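Side-chain contacts in chain length determinant protein (Shigella flexneri, PDB 4ZM5), which probably sets the length of lipopolysaccharide O-antigen chains, acting as a polysaccharide co-polymerase of the inner membrane: residues D107-N110 with Q111-K115; Y229-K232 with P233-P236. The protein carries 1 engineered substitution. One frame throughout, in Å; residues are numbered along the deposited sequence.

Contact 1: residues D107-N110 with Q111-K115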
loop_
_atom_site.group_PDB
_atom_site.type_symbol
_atom_site.label_atom_id
_atom_site.label_comp_id
_atom_site.label_asym_id
_atom_site.label_seq_id
_atom_site.Cartn_x
_atom_site.Cartn_y
_atom_site.Cartn_z
ATOM N N ASP B 107 7.893 15.699 -19.743
ATOM C CA ASP B 107 9.248 15.162 -19.632
ATOM C C ASP B 107 9.777 15.257 -18.197
ATOM O O ASP B 107 10.345 14.279 -17.701
ATOM C CB ASP B 107 10.219 15.875 -20.599
ATOM C CG ASP B 107 9.911 15.683 -22.072
ATOM O OD1 ASP B 107 9.286 14.647 -22.423
ATOM O OD2 ASP B 107 10.292 16.568 -22.878
ATOM N N LYS B 108 9.591 16.416 -17.534
ATOM C CA LYS B 108 10.036 16.636 -16.159
ATOM C C LYS B 108 9.328 15.666 -15.200
ATOM O O LYS B 108 9.983 15.095 -14.322
ATOM C CB LYS B 108 9.794 18.102 -15.733
ATOM C CG LYS B 108 10.315 18.429 -14.331
ATOM C CD LYS B 108 10.288 19.916 -14.004
ATOM C CE LYS B 108 10.757 20.215 -12.591
ATOM N NZ LYS B 108 12.152 19.749 -12.309
ATOM N N VAL B 109 8.012 15.452 -15.406
ATOM C CA VAL B 109 7.159 14.586 -14.589
ATOM C C VAL B 109 7.560 13.132 -14.792
ATOM O O VAL B 109 7.659 12.401 -13.806
ATOM C CB VAL B 109 5.650 14.855 -14.848
ATOM C CG1 VAL B 109 4.740 13.855 -14.128
ATOM C CG2 VAL B 109 5.307 16.266 -14.420
ATOM N N ASN B 110 7.881 12.740 -16.035
ATOM C CA ASN B 110 8.350 11.385 -16.326
ATOM C C ASN B 110 9.655 11.085 -15.551
ATOM O O ASN B 110 9.814 9.990 -15.009
ATOM C CB ASN B 110 8.539 11.185 -17.825
ATOM C CG ASN B 110 8.619 9.719 -18.212
ATOM O OD1 ASN B 110 7.624 8.984 -18.152
ATOM N ND2 ASN B 110 9.804 9.254 -18.617
ATOM N N GLN B 111 10.550 12.088 -15.443
ATOM C CA GLN B 111 11.810 11.959 -14.714
ATOM C C GLN B 111 11.548 11.865 -13.219
ATOM O O GLN B 111 12.166 11.030 -12.574
ATOM C CB GLN B 111 12.759 13.118 -15.023
ATOM C CG GLN B 111 13.376 13.054 -16.412
ATOM C CD GLN B 111 14.675 13.806 -16.468
ATOM O OE1 GLN B 111 15.745 13.242 -16.235
ATOM N NE2 GLN B 111 14.614 15.092 -16.779
ATOM N N GLU B 112 10.618 12.693 -12.680
ATOM C CA GLU B 112 10.191 12.713 -11.269
ATOM C C GLU B 112 9.623 11.358 -10.877
ATOM O O GLU B 112 9.894 10.887 -9.771
ATOM C CB GLU B 112 9.132 13.800 -11.024
ATOM C CG GLU B 112 9.659 15.223 -11.041
ATOM C CD GLU B 112 8.649 16.342 -10.828
ATOM O OE1 GLU B 112 7.432 16.060 -10.742
ATOM O OE2 GLU B 112 9.082 17.515 -10.762
ATOM N N LEU B 113 8.868 10.727 -11.807
ATOM C CA LEU B 113 8.231 9.428 -11.639
ATOM C C LEU B 113 9.234 8.302 -11.647
ATOM O O LEU B 113 9.039 7.314 -10.947
ATOM C CB LEU B 113 7.196 9.200 -12.746
ATOM C CG LEU B 113 5.858 9.903 -12.587
ATOM C CD1 LEU B 113 5.038 9.787 -13.855
ATOM C CD2 LEU B 113 5.125 9.411 -11.340
ATOM N N GLU B 114 10.293 8.430 -12.457
ATOM C CA GLU B 114 11.370 7.446 -12.542
ATOM C C GLU B 114 12.106 7.393 -11.208
ATOM O O GLU B 114 12.342 6.301 -10.689
ATOM C CB GLU B 114 12.319 7.786 -13.698
ATOM C CG GLU B 114 13.241 6.648 -14.096
ATOM C CD GLU B 114 14.271 6.948 -15.169
ATOM O OE1 GLU B 114 14.385 8.125 -15.590
ATOM O OE2 GLU B 114 14.981 5.995 -15.574
ATOM N N LYS B 115 12.409 8.576 -10.624
ATOM C CA LYS B 115 13.074 8.715 -9.322
ATOM C C LYS B 115 12.157 8.216 -8.211
ATOM O O LYS B 115 12.614 7.516 -7.320
ATOM C CB LYS B 115 13.494 10.176 -9.073
ATOM C CG LYS B 115 14.351 10.389 -7.819
ATOM C CD LYS B 115 13.795 11.549 -6.989
ATOM C CE LYS B 115 14.477 11.726 -5.656
ATOM N NZ LYS B 115 13.616 12.478 -4.697
#
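Lys108 sends CG anti to its own nitrogen (chi1 -176°) and runs straight until it bends at the last torsion, while Glu112, with CG placed beside its backbone N (chi1 -73°), reaches back along the helix to meet it. This is an i to i+4 pairing one turn apart on helix 91-159, the long helix that dominates this chain. The two side chains cross at a slant, and the nearest approach is alongside the lysine chain: Glu112 OE2 lies 3.7 Å from Lys108 CE. Lys108 NZ stays 4.1 Å from Glu112 OE2, an attraction too long to count as a salt bridge. The firm ionic partner of Glu112 is Arg48 on helix 38-53, bound through OE1; Arg228 of the second subunit makes a weak, long ion pair with OE2. Arg48, with some help from Arg228, probably favours the charged carboxylate.

On the buried flank, Val109 and Leu113 run next to each other in the same direction, with Val109 CG1 4.1 Å from Leu113 CD1. Helix 38-53 packs over this pair: Phe49 and Ala52 on the valine, Leu45 and Arg48 on the leucine. Leu113 N donates to Val109 O at 2.9 Å, and Leu113 CG rests 3.3 Å from Val109 O.

Contact 2: residues Y229-K232 with P233-P236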
loop_
_atom_site.group_PDB
_atom_site.type_symbol
_atom_site.label_atom_id
_atom_site.label_comp_id
_atom_site.label_asym_id
_atom_site.label_seq_id
_atom_site.Cartn_x
_atom_site.Cartn_y
_atom_site.Cartn_z
ATOM N N TYR B 229 -5.793 13.701 -22.230
ATOM C CA TYR B 229 -6.371 14.881 -22.844
ATOM C C TYR B 229 -7.858 14.730 -22.961
ATOM O O TYR B 229 -8.353 13.679 -23.366
ATOM C CB TYR B 229 -5.807 15.151 -24.248
ATOM C CG TYR B 229 -4.460 15.834 -24.322
ATOM C CD1 TYR B 229 -4.320 17.185 -24.001
ATOM C CD2 TYR B 229 -3.351 15.173 -24.849
ATOM C CE1 TYR B 229 -3.090 17.835 -24.130
ATOM C CE2 TYR B 229 -2.119 15.811 -24.977
ATOM C CZ TYR B 229 -1.996 17.142 -24.627
ATOM O OH TYR B 229 -0.786 17.753 -24.790
ATOM N N VAL B 230 -8.566 15.789 -22.617
ATOM C CA VAL B 230 -9.991 15.918 -22.823
ATOM C C VAL B 230 -10.092 16.639 -24.174
ATOM O O VAL B 230 -10.899 16.263 -25.033
ATOM C CB VAL B 230 -10.695 16.652 -21.652
ATOM C CG1 VAL B 230 -12.117 17.040 -22.025
ATOM C CG2 VAL B 230 -10.701 15.808 -20.396
ATOM N N MET B 231 -9.193 17.632 -24.368
ATOM C CA MET B 231 -9.053 18.457 -25.557
ATOM C C MET B 231 -7.580 18.840 -25.740
ATOM O O MET B 231 -6.985 19.440 -24.839
ATOM C CB MET B 231 -9.941 19.711 -25.406
ATOM C CG MET B 231 -10.071 20.538 -26.652
ATOM S SD MET B 231 -10.999 22.052 -26.319
ATOM C CE MET B 231 -9.804 22.943 -25.361
ATOM N N LYS B 232 -6.999 18.512 -26.909
ATOM C CA LYS B 232 -5.604 18.856 -27.245
ATOM C C LYS B 232 -5.485 20.377 -27.531
ATOM O O LYS B 232 -6.529 20.993 -27.744
ATOM C CB LYS B 232 -5.126 18.024 -28.430
ATOM C CG LYS B 232 -5.154 16.518 -28.126
ATOM C CD LYS B 232 -4.277 15.750 -29.067
ATOM C CE LYS B 232 -4.208 14.293 -28.722
ATOM N NZ LYS B 232 -3.150 13.599 -29.508
ATOM N N PRO B 233 -4.272 21.029 -27.514
ATOM C CA PRO B 233 -4.227 22.493 -27.756
ATOM C C PRO B 233 -4.944 22.912 -29.042
ATOM O O PRO B 233 -4.719 22.336 -30.116
ATOM C CB PRO B 233 -2.729 22.817 -27.821
ATOM C CG PRO B 233 -2.093 21.755 -27.031
ATOM C CD PRO B 233 -2.913 20.503 -27.254
ATOM N N THR B 234 -5.878 23.866 -28.898
ATOM C CA THR B 234 -6.672 24.371 -30.014
ATOM C C THR B 234 -5.882 25.311 -30.899
ATOM O O THR B 234 -4.914 25.927 -30.456
ATOM C CB THR B 234 -7.927 25.120 -29.540
ATOM O OG1 THR B 234 -7.564 26.256 -28.754
ATOM C CG2 THR B 234 -8.924 24.232 -28.832
ATOM N N LEU B 235 -6.335 25.434 -32.149
ATOM C CA LEU B 235 -5.853 26.393 -33.111
ATOM C C LEU B 235 -6.911 27.512 -33.128
ATOM O O LEU B 235 -8.012 27.271 -33.648
ATOM C CB LEU B 235 -5.651 25.735 -34.497
ATOM C CG LEU B 235 -5.057 26.616 -35.596
ATOM C CD1 LEU B 235 -3.594 26.893 -35.346
ATOM C CD2 LEU B 235 -5.216 25.961 -36.932
ATOM N N PRO B 236 -6.671 28.674 -32.451
ATOM C CA PRO B 236 -7.709 29.721 -32.421
ATOM C C PRO B 236 -8.030 30.235 -33.835
ATOM O O PRO B 236 -7.121 30.515 -34.624
ATOM C CB PRO B 236 -7.114 30.806 -31.514
ATOM C CG PRO B 236 -5.660 30.543 -31.475
ATOM C CD PRO B 236 -5.469 29.079 -31.692
#
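Thr234 OG1 accepts a hydrogen bond from Thr9 N, and Ser8 OG reaches Thr234 O, so strand 6-13 holds this threonine at both its hydroxyl and its carbonyl. With chi1 at 61°, the hydroxyl sits between the backbone N and the carbonyl carbon, and the methyl is left to meet Met231. There Thr234 CG2 touches the end of the thioether chain, 3.8 Å from Met231 CE and 3.9 Å from Met231 SD. The methionine extends until its final torsion, where a bend places CE against that methyl. Glu58 of the third subunit packs on Met231, and Asn62 of the same subunit on Thr234.

Just before, the chain makes a classic beta bulge: Val230 and Met231 both face Ile11 of strand 6-13, and the strand turns a corner at Val230. Tyr229, ahead of the bulge, and Pro233, after it, meet nearly perpendicular to each other, Pro233 CD coming obliquely to 4.1 Å from Tyr229 CE1. Lys232 CG sits 3.9 Å above one face of the Tyr229 ring, displaced toward its rim. Ile102 and Leu98 of helix 91-159 pack on Tyr229 and Pro233 respectively, and Gln95 NE2 of that helix bonds Pro233 O.

Helix 91-159 is what the two contacts share. Contact 1 is part of the helix itself, whereas contact 2 is extended chain following strand 228-229 and packs against the earlier turns of that helix, at Gln95, Leu98 and Ile102. Their centres are 24 Å apart and their nearest atoms about 10 Å, so they do not touch. The chain leading into contact 2 passes contact 1 first: Phe219, Ile224 and Ala226 pack on it before residues 229-234 run beside strand 6-13. Each also faces a different neighbour in the assembly. Lys115 in contact 1 forms a salt bridge with Asp16 of the second subunit, while Leu235 O in contact 2 is bonded by Asn62 of the third subunit.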